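Long-range contacts in T9SS C-terminal target domain-containing protein (Bacteroides cellulosilyticus, PDB 5JVK), which probably hydrolyses O-glycosidic bonds in carbohydrates as a family 39 glycoside hydrolase: residues Asn294-Gly299 and Ala358-Leu363; His154-Val159 and Lys209-Arg214; Gly69-Glu74 and Tyr91-Glu96; Gly278-Asp283 and Asn326-Lys331. All blocks are in the same frame, centred on the assembly; numbering follows the deposited sequence.

Contact 1 (Asn294-Gly299 and Ala358-Leu363); sequences NTPDFG and ARTYLL
R359 reaches from its helix to D297 and binds it side-on. Both NE and NH2 of R359 donate to the single oxygen OD2 of D297, NH2 at 2.9 Å and NE at 3.0 Å. OD2 lies at the guanidinium edge. The carboxylate and guanidinium planes stand 84° apart. Both nitrogens reach OD2 from the same face, NE on the syn side near the carboxylate plane and NH2 well above it. A bend in the R359 chain (chi3 64°) directs the guanidinium at the loop. Beside it, P296 packs its CG on R359 CB at 3.8 Å, and T295 CG2 lies obliquely 3.4 Å from R359 NH2.

Loop 294-299 follows strand 284-287 of the (beta/alpha)8 barrel, and helix 350-366 precedes its last strand, 373-375. The C-terminal antiparallel sheet meets them here. K430 and W446 of that sheet hold D297 OD1, and R359 NH1 bonds to I491 O. The charges of R359 and K430 would probably keep D297 ionised.

The L363 side is looser. L363 CD1 comes no nearer than 4.0 Å, to D297 OD2. Toward solvent, T295 is partly exposed and F298 exposed. T295 OG1 accepts from F298 N at 3.1 Å, an ST motif.

Contact 2 (His154-Val159 and Lys209-Arg214); sequences HMYQFV and KEMGNR
M155, V159 and M211 make the apolar part of the contact. The two methionines meet through their methyl groups, with M155 CE 3.7 Å from M211 CE. M211 CE also lies 3.9 Å from M155 CB. V159 points toward the other segment and sets CG2 against the sulfur, 3.9 Å from M211 SD. All three residues are buried. M155 also touches L137 of strand 132-138, so this patch extends inward to the sheet.

One hydrogen bond crosses the contact. Y156 OH donates to E210 OE2 at 2.8 Å, toward solvent. The bond reaches OE2 on its anti side, 35° out of the carboxylate plane. OE2 is at the ring edge, and the ring and carboxylate planes stand 76° apart. E210 extends CG away from its backbone N (chi1 -174°), then bends at chi2 to bring the carboxylate to the hydroxyl.

The third kind of contact is a methyl group over a cationic plane. V159 CG1 covers one face of the R214 guanidinium and lies 3.6 Å from R214 NH2. E163, one turn further along the helix of V159, forms a salt bridge with that same NH2, which probably steadies the plane beside the valine.

Helices 153-164 and 194-211 follow the adjacent strands 132-138 and 168-174. Their side-by-side packing is that of consecutive outer helices in a (beta/alpha)8 barrel.

Contact 3 (Gly69-Glu74 and Tyr91-Glu96); sequences GYYTLE and YAVVPE
G69 to Y71 run antiparallel to Y91 to V93, with G69-V93 and Y71-Y91 as hydrogen-bonded pairs around the non-hydrogen-bonded pair Y70-A92. They belong to the beta hairpin of strands 69-78 and 83-94, in the five-stranded mixed sheet near the N-terminus. Four backbone bonds of 2.8 to 3.0 Å join the two hydrogen-bonded pairs, from G69 N to V93 O and V93 N to G69 O, and from Y71 N to Y91 O and Y91 N to Y71 O.

Y71, Y91 and V93 share one face. The Y71 ring, with CG beside its backbone N (chi1 -68°), folds back beside V93. Y71 CE2 lies 3.8 Å from V93 CG2, and the ring edge is turned to Y91 O. Y71 OH bonds to E67 O. Cutting this side chain back to an alanine would remove the ring, and is likely to leave V93 CG2 uncovered and E67 O without its hydroxyl partner. The other face carries Y70 and A92. It is covered by helix 403-415 of the barrel, with Y70 OH bonded to P401 O.

G69 suits this place. Its backbone angles would jam a CB against the preceding carbonyl oxygen, and the same CB would sit 3.1 Å from Y71 CE2.

Contact 4 (Gly278-Asp283 and Asn326-Lys331); sequences GVDFQD and NLRSDK
D280 and S329 join the two segments directly. The two carboxylate oxygens each take one donor from S329, both through syn lone pairs. S329 N reaches D280 OD1 at 2.8 Å, and S329 OG donates to D280 OD2 at 2.6 Å. R328 adds a third bond to D280, to its backbone. R328 NH2 donates to D280 O at 2.8 Å, almost straight (172°) and in the guanidinium plane. V279 CG2 packs 3.9 Å from R328 CG and also lies against the carbonyl oxygens of N326 and L327. A lysine in place of D280 would probably leave S329 N and OG without their acceptors and bring a second positive charge near R328.

The next shell orients R328. The chain is bent at chi3 (77°), which brings NH2 to the carbonyl. R328 NH1 forms a salt bridge with D330 OD2 at 2.8 Å, inside the type I turn R328-K331. D283 lies over one face of the guanidinium, its OD1 4.3 Å from R328 CZ, as a nearby charge only. Y241 and K245 of helix 229-247 hold that carboxylate.

Further out, N326 ND2 bonds to I322 O at the end of helix 312-325. The two segments are adjacent alpha-to-beta loops. They lead into strands 284-287 and 335-341, at the end of the (beta/alpha)8 barrel where its strands begin.

Contacts 1 and 3 are buried, contact 2 is partly buried, and contact 4 is at the surface. Contacts 1, 2 and 4 belong to the barrel, contact 1 where the C-terminal sheet meets it, while contact 3 lies in the N-terminal sheet. Contacts 1 and 4 cross along the chain. Their first segments flank strand 284-287, and their second segments flank strand 335-341, yet their centres lie about 30 Å apart. Contacts 3 and 4 are furthest apart, about 47 Å between centres. Chemistry follows place. Contact 3 relies on backbone bonds, and contact 2 on methyl and sulfur packing with a polar outer side. Contact 1 buries a salt bridge, whereas contact 4 joins loops through a carboxylate and a carbonyl.

Contact 1 (Asn294-Gly299 and Ala358-Leu363)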
loop_
_atom_site.group_PDB
_atom_site.type_symbol
_atom_site.label_atom_id
_atom_site.label_comp_id
_atom_site.label_asym_id
_atom_site.label_seq_id
_atom_site.Cartn_x
_atom_site.Cartn_y
_atom_site.Cartn_z
ATOM N N ASN A 294 -0.554 8.342 14.596
ATOM C CA ASN A 294 -1.755 7.900 15.321
ATOM C C ASN A 294 -2.414 6.711 14.630
ATOM O O ASN A 294 -2.090 6.389 13.486
ATOM C CB ASN A 294 -2.768 9.041 15.432
ATOM C CG ASN A 294 -2.172 10.289 16.041
ATOM O OD1 ASN A 294 -2.037 11.317 15.375
ATOM N ND2 ASN A 294 -1.794 10.202 17.305
ATOM N N THR A 295 -3.358 6.080 15.325
ATOM C CA THR A 295 -4.113 4.956 14.765
ATOM C C THR A 295 -4.989 5.418 13.591
ATOM O O THR A 295 -5.362 6.590 13.521
ATOM C CB THR A 295 -5.054 4.295 15.801
ATOM O OG1 THR A 295 -6.051 5.234 16.225
ATOM C CG2 THR A 295 -4.285 3.781 17.009
ATOM N N PRO A 296 -5.324 4.497 12.670
ATOM C CA PRO A 296 -6.342 4.810 11.671
ATOM C C PRO A 296 -7.760 4.832 12.253
ATOM O O PRO A 296 -8.645 5.430 11.653
ATOM C CB PRO A 296 -6.196 3.673 10.659
ATOM C CG PRO A 296 -5.696 2.530 11.466
ATOM C CD PRO A 296 -4.780 3.138 12.488
ATOM N N ASP A 297 -7.966 4.178 13.396
ATOM C CA ASP A 297 -9.265 4.147 14.075
ATOM C C ASP A 297 -9.686 5.536 14.545
ATOM O O ASP A 297 -10.780 6.002 14.216
ATOM C CB ASP A 297 -9.230 3.211 15.293
ATOM C CG ASP A 297 -8.854 1.776 14.936
ATOM O OD1 ASP A 297 -9.664 0.857 15.190
ATOM O OD2 ASP A 297 -7.737 1.573 14.410
ATOM N N PHE A 298 -8.807 6.181 15.315
ATOM C CA PHE A 298 -9.096 7.472 15.956
ATOM C C PHE A 298 -8.364 8.678 15.360
ATOM O O PHE A 298 -8.871 9.801 15.456
ATOM C CB PHE A 298 -8.790 7.398 17.451
ATOM C CG PHE A 298 -9.480 6.271 18.170
ATOM C CD1 PHE A 298 -10.826 5.974 17.936
ATOM C CD2 PHE A 298 -8.792 5.522 19.121
ATOM C CE1 PHE A 298 -11.453 4.940 18.618
ATOM C CE2 PHE A 298 -9.418 4.490 19.805
ATOM C CZ PHE A 298 -10.748 4.196 19.553
ATOM N N GLY A 299 -7.185 8.470 14.770
ATOM C CA GLY A 299 -6.468 9.539 14.066
ATOM C C GLY A 299 -6.136 10.762 14.910
ATOM O O GLY A 299 -5.668 10.625 16.041
ATOM N N ALA A 358 -2.813 -3.235 8.211
ATOM C CA ALA A 358 -3.947 -4.161 8.171
ATOM C C ALA A 358 -5.246 -3.453 8.528
ATOM O O ALA A 358 -6.262 -3.635 7.856
ATOM C CB ALA A 358 -3.717 -5.327 9.120
ATOM N N ARG A 359 -5.195 -2.642 9.582
ATOM C CA ARG A 359 -6.356 -1.887 10.047
ATOM C C ARG A 359 -6.854 -0.853 9.037
ATOM O O ARG A 359 -8.065 -0.654 8.909
ATOM C CB ARG A 359 -6.071 -1.249 11.418
ATOM C CG ARG A 359 -6.252 -2.254 12.540
ATOM C CD ARG A 359 -5.433 -1.992 13.790
ATOM N NE ARG A 359 -5.772 -0.751 14.478
ATOM C CZ ARG A 359 -5.325 -0.410 15.688
ATOM N NH1 ARG A 359 -4.520 -1.215 16.384
ATOM N NH2 ARG A 359 -5.694 0.749 16.221
ATOM N N THR A 360 -5.931 -0.219 8.313
ATOM C CA THR A 360 -6.293 0.706 7.228
ATOM C C THR A 360 -7.153 0.026 6.162
ATOM O O THR A 360 -8.213 0.537 5.803
ATOM C CB THR A 360 -5.043 1.321 6.553
ATOM O OG1 THR A 360 -4.361 2.153 7.491
ATOM C CG2 THR A 360 -5.412 2.162 5.328
ATOM N N TYR A 361 -6.696 -1.118 5.665
ATOM C CA TYR A 361 -7.409 -1.817 4.591
ATOM C C TYR A 361 -8.697 -2.490 5.073
ATOM O O TYR A 361 -9.677 -2.555 4.327
ATOM C CB TYR A 361 -6.483 -2.807 3.876
ATOM C CG TYR A 361 -5.417 -2.108 3.062
ATOM C CD1 TYR A 361 -5.761 -1.350 1.947
ATOM C CD2 TYR A 361 -4.068 -2.188 3.409
ATOM C CE1 TYR A 361 -4.798 -0.698 1.196
ATOM C CE2 TYR A 361 -3.093 -1.537 2.662
ATOM C CZ TYR A 361 -3.466 -0.793 1.553
ATOM O OH TYR A 361 -2.520 -0.141 0.799
ATOM N N LEU A 362 -8.699 -2.963 6.318
ATOM C CA LEU A 362 -9.911 -3.507 6.934
ATOM C C LEU A 362 -10.960 -2.421 7.171
ATOM O O LEU A 362 -12.133 -2.618 6.846
ATOM C CB LEU A 362 -9.582 -4.237 8.239
ATOM C CG LEU A 362 -8.803 -5.544 8.056
ATOM C CD1 LEU A 362 -8.135 -5.972 9.356
ATOM C CD2 LEU A 362 -9.695 -6.655 7.524
ATOM N N LEU A 363 -10.544 -1.280 7.718
ATOM C CA LEU A 363 -11.453 -0.138 7.893
ATOM C C LEU A 363 -11.863 0.509 6.557
ATOM O O LEU A 363 -12.997 0.971 6.418
ATOM C CB LEU A 363 -10.848 0.913 8.829
ATOM C CG LEU A 363 -10.715 0.505 10.300
ATOM C CD1 LEU A 363 -9.836 1.495 11.051
ATOM C CD2 LEU A 363 -12.072 0.387 10.980
#

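Contact 2 (His154-Val159 and Lys209-Arg214)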
loop_
_atom_site.group_PDB
_atom_site.type_symbol
_atom_site.label_atom_id
_atom_site.label_comp_id
_atom_site.label_asym_id
_atom_site.label_seq_id
_atom_site.Cartn_x
_atom_site.Cartn_y
_atom_site.Cartn_z
ATOM N N HIS A 154 12.204 4.042 -17.899
ATOM C CA HIS A 154 11.606 3.546 -16.652
ATOM C C HIS A 154 10.084 3.339 -16.738
ATOM O O HIS A 154 9.557 2.449 -16.075
ATOM C CB HIS A 154 12.001 4.411 -15.438
ATOM C CG HIS A 154 11.453 5.807 -15.456
ATOM N ND1 HIS A 154 10.260 6.146 -14.852
ATOM C CD2 HIS A 154 11.950 6.955 -15.975
ATOM C CE1 HIS A 154 10.038 7.439 -15.014
ATOM N NE2 HIS A 154 11.048 7.953 -15.691
ATOM N N MET A 155 9.397 4.125 -17.571
ATOM C CA MET A 155 7.949 3.951 -17.778
ATOM C C MET A 155 7.580 2.622 -18.434
ATOM O O MET A 155 6.655 1.947 -17.979
ATOM C CB MET A 155 7.358 5.101 -18.600
ATOM C CG MET A 155 7.057 6.347 -17.787
ATOM S SD MET A 155 5.790 6.103 -16.523
ATOM C CE MET A 155 4.364 5.737 -17.541
ATOM N N TYR A 156 8.292 2.263 -19.501
ATOM C CA TYR A 156 8.108 0.960 -20.156
ATOM C C TYR A 156 8.438 -0.196 -19.205
ATOM O O TYR A 156 7.743 -1.214 -19.206
ATOM C CB TYR A 156 8.959 0.846 -21.436
ATOM C CG TYR A 156 8.517 1.747 -22.580
ATOM C CD1 TYR A 156 7.234 1.640 -23.123
ATOM C CD2 TYR A 156 9.385 2.694 -23.133
ATOM C CE1 TYR A 156 6.824 2.457 -24.171
ATOM C CE2 TYR A 156 8.985 3.515 -24.182
ATOM C CZ TYR A 156 7.704 3.389 -24.698
ATOM O OH TYR A 156 7.297 4.195 -25.737
ATOM N N GLN A 157 9.493 -0.026 -18.403
ATOM C CA GLN A 157 9.881 -1.006 -17.378
ATOM C C GLN A 157 8.788 -1.209 -16.321
ATOM O O GLN A 157 8.426 -2.351 -16.017
ATOM C CB GLN A 157 11.198 -0.599 -16.693
ATOM C CG GLN A 157 12.437 -0.758 -17.566
ATOM C CD GLN A 157 13.709 -0.294 -16.871
ATOM O OE1 GLN A 157 13.896 0.900 -16.630
ATOM N NE2 GLN A 157 14.598 -1.235 -16.554
ATOM N N PHE A 158 8.278 -0.101 -15.777
ATOM C CA PHE A 158 7.184 -0.126 -14.787
ATOM C C PHE A 158 5.921 -0.810 -15.317
ATOM O O PHE A 158 5.369 -1.694 -14.658
ATOM C CB PHE A 158 6.820 1.296 -14.300
ATOM C CG PHE A 158 7.493 1.695 -13.013
ATOM C CD1 PHE A 158 8.460 2.699 -12.986
ATOM C CD2 PHE A 158 7.152 1.070 -11.818
ATOM C CE1 PHE A 158 9.075 3.064 -11.795
ATOM C CE2 PHE A 158 7.764 1.431 -10.626
ATOM C CZ PHE A 158 8.728 2.428 -10.614
ATOM N N VAL A 159 5.486 -0.405 -16.509
ATOM C CA VAL A 159 4.216 -0.868 -17.076
ATOM C C VAL A 159 4.266 -2.342 -17.504
ATOM O O VAL A 159 3.318 -3.085 -17.246
ATOM C CB VAL A 159 3.746 0.043 -18.238
ATOM C CG1 VAL A 159 2.498 -0.514 -18.919
ATOM C CG2 VAL A 159 3.463 1.446 -17.718
ATOM N N LYS A 209 -1.788 8.717 -24.917
ATOM C CA LYS A 209 -1.856 8.098 -26.252
ATOM C C LYS A 209 -0.936 6.881 -26.360
ATOM O O LYS A 209 -1.356 5.812 -26.805
ATOM C CB LYS A 209 -1.450 9.105 -27.341
ATOM C CG LYS A 209 -1.921 8.748 -28.745
ATOM C CD LYS A 209 -1.141 9.527 -29.797
ATOM C CE LYS A 209 -1.533 9.126 -31.211
ATOM N NZ LYS A 209 -2.866 9.662 -31.604
ATOM N N GLU A 210 0.316 7.073 -25.946
ATOM C CA GLU A 210 1.372 6.068 -26.066
ATOM C C GLU A 210 1.035 4.796 -25.295
ATOM O O GLU A 210 1.123 3.694 -25.837
ATOM C CB GLU A 210 2.699 6.653 -25.560
ATOM C CG GLU A 210 3.934 5.771 -25.745
ATOM C CD GLU A 210 4.322 5.537 -27.196
ATOM O OE1 GLU A 210 3.842 6.271 -28.091
ATOM O OE2 GLU A 210 5.126 4.610 -27.437
ATOM N N MET A 211 0.652 4.967 -24.033
ATOM C CA MET A 211 0.287 3.847 -23.166
ATOM C C MET A 211 -1.070 3.259 -23.527
ATOM O O MET A 211 -1.238 2.039 -23.526
ATOM C CB MET A 211 0.278 4.290 -21.699
ATOM C CG MET A 211 1.644 4.686 -21.168
ATOM S SD MET A 211 2.744 3.264 -21.107
ATOM C CE MET A 211 4.328 4.057 -20.850
ATOM N N GLY A 212 -2.031 4.128 -23.829
ATOM C CA GLY A 212 -3.384 3.700 -24.149
ATOM C C GLY A 212 -4.078 3.204 -22.896
ATOM O O GLY A 212 -4.041 3.875 -21.859
ATOM N N ASN A 213 -4.688 2.022 -22.990
ATOM C CA ASN A 213 -5.362 1.383 -21.851
ATOM C C ASN A 213 -4.451 0.428 -21.063
ATOM O O ASN A 213 -4.926 -0.343 -20.228
ATOM C CB ASN A 213 -6.647 0.691 -22.319
ATOM C CG ASN A 213 -7.709 1.685 -22.766
ATOM O OD1 ASN A 213 -7.420 2.863 -23.006
ATOM N ND2 ASN A 213 -8.949 1.220 -22.875
ATOM N N ARG A 214 -3.143 0.504 -21.312
ATOM C CA ARG A 214 -2.146 -0.086 -20.420
ATOM C C ARG A 214 -2.074 0.695 -19.097
ATOM O O ARG A 214 -1.686 0.139 -18.067
ATOM C CB ARG A 214 -0.767 -0.108 -21.088
ATOM C CG ARG A 214 -0.699 -0.913 -22.382
ATOM C CD ARG A 214 0.670 -0.788 -23.035
ATOM N NE ARG A 214 1.689 -1.569 -22.330
ATOM C CZ ARG A 214 3.007 -1.456 -22.507
ATOM N NH1 ARG A 214 3.520 -0.587 -23.378
ATOM N NH2 ARG A 214 3.829 -2.227 -21.799
#

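Contact 3 (Gly69-Glu74 and Tyr91-Glu96)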
loop_
_atom_site.group_PDB
_atom_site.type_symbol
_atom_site.label_atom_id
_atom_site.label_comp_id
_atom_site.label_asym_id
_atom_site.label_seq_id
_atom_site.Cartn_x
_atom_site.Cartn_y
_atom_site.Cartn_z
ATOM N N GLY A 69 4.434 -17.518 8.794
ATOM C CA GLY A 69 4.892 -16.518 9.738
ATOM C C GLY A 69 5.933 -15.560 9.205
ATOM O O GLY A 69 6.473 -15.746 8.117
ATOM N N TYR A 70 6.173 -14.519 9.994
ATOM C CA TYR A 70 7.279 -13.592 9.832
ATOM C C TYR A 70 8.409 -14.116 10.709
ATOM O O TYR A 70 8.250 -14.212 11.931
ATOM C CB TYR A 70 6.859 -12.192 10.293
ATOM C CG TYR A 70 7.903 -11.126 10.069
ATOM C CD1 TYR A 70 8.155 -10.637 8.789
ATOM C CD2 TYR A 70 8.635 -10.598 11.135
ATOM C CE1 TYR A 70 9.109 -9.657 8.570
ATOM C CE2 TYR A 70 9.596 -9.616 10.924
ATOM C CZ TYR A 70 9.826 -9.151 9.641
ATOM O OH TYR A 70 10.767 -8.187 9.420
ATOM N N TYR A 71 9.536 -14.462 10.086
ATOM C CA TYR A 71 10.653 -15.105 10.779
ATOM C C TYR A 71 11.890 -14.220 10.811
ATOM O O TYR A 71 12.125 -13.441 9.887
ATOM C CB TYR A 71 11.005 -16.434 10.100
ATOM C CG TYR A 71 9.940 -17.492 10.244
ATOM C CD1 TYR A 71 10.016 -18.453 11.254
ATOM C CD2 TYR A 71 8.850 -17.535 9.377
ATOM C CE1 TYR A 71 9.040 -19.427 11.392
ATOM C CE2 TYR A 71 7.864 -18.504 9.510
ATOM C CZ TYR A 71 7.965 -19.447 10.520
ATOM O OH TYR A 71 6.996 -20.408 10.660
ATOM N N THR A 72 12.663 -14.344 11.888
ATOM C CA THR A 72 14.031 -13.837 11.942
ATOM C C THR A 72 14.949 -14.992 11.539
ATOM O O THR A 72 14.858 -16.086 12.102
ATOM C CB THR A 72 14.407 -13.343 13.355
ATOM O OG1 THR A 72 13.462 -12.359 13.792
ATOM C CG2 THR A 72 15.802 -12.727 13.368
ATOM N N LEU A 73 15.814 -14.740 10.558
ATOM C CA LEU A 73 16.772 -15.727 10.060
ATOM C C LEU A 73 18.150 -15.450 10.661
ATOM O O LEU A 73 18.799 -14.470 10.291
ATOM C CB LEU A 73 16.836 -15.669 8.528
ATOM C CG LEU A 73 17.873 -16.525 7.793
ATOM C CD1 LEU A 73 17.753 -18.004 8.133
ATOM C CD2 LEU A 73 17.734 -16.310 6.296
ATOM N N GLU A 74 18.582 -16.307 11.587
ATOM C CA GLU A 74 19.917 -16.224 12.197
ATOM C C GLU A 74 20.856 -17.201 11.490
ATOM O O GLU A 74 20.632 -18.411 11.540
ATOM C CB GLU A 74 19.845 -16.566 13.690
ATOM C CG GLU A 74 19.059 -15.563 14.526
ATOM C CD GLU A 74 18.573 -16.129 15.854
ATOM O OE1 GLU A 74 19.245 -17.019 16.422
ATOM O OE2 GLU A 74 17.510 -15.671 16.335
ATOM N N TYR A 91 12.689 -13.085 7.187
ATOM C CA TYR A 91 12.173 -13.947 6.128
ATOM C C TYR A 91 10.667 -14.133 6.316
ATOM O O TYR A 91 10.218 -14.611 7.358
ATOM C CB TYR A 91 12.893 -15.298 6.159
ATOM C CG TYR A 91 12.689 -16.138 4.919
ATOM C CD1 TYR A 91 13.415 -15.885 3.754
ATOM C CD2 TYR A 91 11.775 -17.192 4.910
ATOM C CE1 TYR A 91 13.232 -16.654 2.614
ATOM C CE2 TYR A 91 11.583 -17.967 3.773
ATOM C CZ TYR A 91 12.313 -17.695 2.629
ATOM O OH TYR A 91 12.125 -18.461 1.503
ATOM N N ALA A 92 9.898 -13.745 5.302
ATOM C CA ALA A 92 8.440 -13.760 5.368
ATOM C C ALA A 92 7.889 -14.992 4.654
ATOM O O ALA A 92 8.029 -15.119 3.437
ATOM C CB ALA A 92 7.878 -12.488 4.747
ATOM N N VAL A 93 7.277 -15.898 5.419
ATOM C CA VAL A 93 6.545 -17.038 4.865
ATOM C C VAL A 93 5.053 -16.682 4.864
ATOM O O VAL A 93 4.363 -16.835 5.878
ATOM C CB VAL A 93 6.820 -18.336 5.660
ATOM C CG1 VAL A 93 6.091 -19.517 5.029
ATOM C CG2 VAL A 93 8.320 -18.601 5.724
ATOM N N VAL A 94 4.572 -16.208 3.714
ATOM C CA VAL A 94 3.227 -15.617 3.586
ATOM C C VAL A 94 2.232 -16.596 2.958
ATOM O O VAL A 94 2.650 -17.546 2.294
ATOM C CB VAL A 94 3.254 -14.300 2.760
ATOM C CG1 VAL A 94 4.276 -13.330 3.336
ATOM C CG2 VAL A 94 3.513 -14.554 1.275
ATOM N N PRO A 95 0.914 -16.369 3.163
ATOM C CA PRO A 95 -0.071 -17.219 2.490
ATOM C C PRO A 95 -0.105 -16.964 0.988
ATOM O O PRO A 95 0.106 -15.837 0.552
ATOM C CB PRO A 95 -1.399 -16.809 3.137
ATOM C CG PRO A 95 -1.169 -15.428 3.631
ATOM C CD PRO A 95 0.264 -15.396 4.063
ATOM N N GLU A 96 -0.356 -18.016 0.216
ATOM C CA GLU A 96 -0.453 -17.914 -1.237
ATOM C C GLU A 96 -1.853 -17.420 -1.599
ATOM O O GLU A 96 -2.846 -17.970 -1.118
ATOM C CB GLU A 96 -0.180 -19.273 -1.880
ATOM C CG GLU A 96 0.137 -19.216 -3.364
ATOM C CD GLU A 96 0.467 -20.583 -3.942
ATOM O OE1 GLU A 96 1.335 -21.290 -3.373
ATOM O OE2 GLU A 96 -0.139 -20.950 -4.973
#

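Contact 4 (Gly278-Asp283 and Asn326-Lys331)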
loop_
_atom_site.group_PDB
_atom_site.type_symbol
_atom_site.label_atom_id
_atom_site.label_comp_id
_atom_site.label_asym_id
_atom_site.label_seq_id
_atom_site.Cartn_x
_atom_site.Cartn_y
_atom_site.Cartn_z
ATOM N N GLY A 278 -16.441 23.598 -11.098
ATOM C CA GLY A 278 -15.390 22.810 -11.760
ATOM C C GLY A 278 -15.570 21.297 -11.773
ATOM O O GLY A 278 -14.677 20.582 -12.227
ATOM N N VAL A 279 -16.716 20.809 -11.292
ATOM C CA VAL A 279 -16.977 19.365 -11.145
ATOM C C VAL A 279 -16.746 18.521 -12.413
ATOM O O VAL A 279 -16.246 17.394 -12.317
ATOM C CB VAL A 279 -18.407 19.099 -10.586
ATOM C CG1 VAL A 279 -19.494 19.479 -11.588
ATOM C CG2 VAL A 279 -18.564 17.648 -10.146
ATOM N N ASP A 280 -17.092 19.068 -13.581
ATOM C CA ASP A 280 -17.007 18.332 -14.858
ATOM C C ASP A 280 -15.593 18.098 -15.382
ATOM O O ASP A 280 -15.393 17.223 -16.226
ATOM C CB ASP A 280 -17.810 19.041 -15.958
ATOM C CG ASP A 280 -19.301 18.982 -15.727
ATOM O OD1 ASP A 280 -19.827 17.885 -15.438
ATOM O OD2 ASP A 280 -19.957 20.035 -15.848
ATOM N N PHE A 281 -14.618 18.864 -14.892
ATOM C CA PHE A 281 -13.246 18.798 -15.413
ATOM C C PHE A 281 -12.361 17.727 -14.754
ATOM O O PHE A 281 -11.136 17.745 -14.917
ATOM C CB PHE A 281 -12.609 20.193 -15.351
ATOM C CG PHE A 281 -13.369 21.221 -16.146
ATOM C CD1 PHE A 281 -13.186 21.326 -17.525
ATOM C CD2 PHE A 281 -14.301 22.049 -15.531
ATOM C CE1 PHE A 281 -13.901 22.257 -18.269
ATOM C CE2 PHE A 281 -15.020 22.982 -16.270
ATOM C CZ PHE A 281 -14.819 23.087 -17.640
ATOM N N GLN A 282 -12.980 16.805 -14.007
ATOM C CA GLN A 282 -12.319 15.587 -13.527
ATOM C C GLN A 282 -13.240 14.375 -13.629
ATOM O O GLN A 282 -14.465 14.507 -13.716
ATOM C CB GLN A 282 -11.897 15.710 -12.059
ATOM C CG GLN A 282 -11.386 17.069 -11.620
ATOM C CD GLN A 282 -12.344 17.824 -10.725
ATOM O OE1 GLN A 282 -13.546 17.898 -10.987
ATOM N NE2 GLN A 282 -11.810 18.398 -9.658
ATOM N N ASP A 283 -12.619 13.198 -13.616
ATOM C CA ASP A 283 -13.311 11.933 -13.368
ATOM C C ASP A 283 -13.228 11.551 -11.883
ATOM O O ASP A 283 -14.080 10.822 -11.374
ATOM C CB ASP A 283 -12.708 10.828 -14.235
ATOM C CG ASP A 283 -12.713 11.177 -15.714
ATOM O OD1 ASP A 283 -13.732 11.702 -16.205
ATOM O OD2 ASP A 283 -11.690 10.931 -16.386
ATOM N N ASN A 326 -22.716 15.874 -4.890
ATOM C CA ASN A 326 -22.214 16.860 -5.852
ATOM C C ASN A 326 -21.754 16.162 -7.128
ATOM O O ASN A 326 -20.562 16.122 -7.442
ATOM C CB ASN A 326 -21.079 17.688 -5.239
ATOM C CG ASN A 326 -21.521 18.466 -4.012
ATOM O OD1 ASN A 326 -21.778 19.668 -4.087
ATOM N ND2 ASN A 326 -21.618 17.783 -2.874
ATOM N N LEU A 327 -22.725 15.636 -7.870
ATOM C CA LEU A 327 -22.459 14.887 -9.097
ATOM C C LEU A 327 -22.002 15.795 -10.239
ATOM O O LEU A 327 -22.136 17.017 -10.174
ATOM C CB LEU A 327 -23.710 14.119 -9.531
ATOM C CG LEU A 327 -24.284 13.084 -8.560
ATOM C CD1 LEU A 327 -25.631 12.584 -9.064
ATOM C CD2 LEU A 327 -23.326 11.920 -8.358
ATOM N N ARG A 328 -21.461 15.178 -11.284
ATOM C CA ARG A 328 -21.108 15.880 -12.522
ATOM C C ARG A 328 -22.374 16.197 -13.328
ATOM O O ARG A 328 -23.467 15.726 -12.987
ATOM C CB ARG A 328 -20.165 15.027 -13.373
ATOM C CG ARG A 328 -18.829 14.700 -12.723
ATOM C CD ARG A 328 -18.022 13.759 -13.599
ATOM N NE ARG A 328 -17.408 14.475 -14.720
ATOM C CZ ARG A 328 -17.361 14.061 -15.990
ATOM N NH1 ARG A 328 -17.909 12.907 -16.381
ATOM N NH2 ARG A 328 -16.759 14.827 -16.897
ATOM N N SER A 329 -22.219 16.976 -14.402
ATOM C CA SER A 329 -23.332 17.311 -15.310
ATOM C C SER A 329 -23.955 16.066 -15.940
ATOM O O SER A 329 -25.181 15.942 -15.996
ATOM C CB SER A 329 -22.867 18.266 -16.410
ATOM O OG SER A 329 -22.467 19.505 -15.859
ATOM N N ASP A 330 -23.104 15.133 -16.373
ATOM C CA ASP A 330 -23.554 13.817 -16.865
ATOM C C ASP A 330 -23.976 12.824 -15.752
ATOM O O ASP A 330 -24.173 11.639 -16.027
ATOM C CB ASP A 330 -22.495 13.189 -17.803
ATOM C CG ASP A 330 -21.181 12.830 -17.099
ATOM O OD1 ASP A 330 -21.055 13.000 -15.867
ATOM O OD2 ASP A 330 -20.254 12.374 -17.801
ATOM N N LYS A 331 -24.086 13.316 -14.512
ATOM C CA LYS A 331 -24.519 12.558 -13.329
ATOM C C LYS A 331 -23.571 11.433 -12.867
ATOM O O LYS A 331 -23.926 10.658 -11.974
ATOM C CB LYS A 331 -25.954 12.033 -13.508
ATOM C CG LYS A 331 -27.012 13.113 -13.720
ATOM C CD LYS A 331 -27.263 13.911 -12.444
ATOM C CE LYS A 331 -28.537 14.742 -12.512
ATOM N NZ LYS A 331 -28.361 15.973 -13.329
#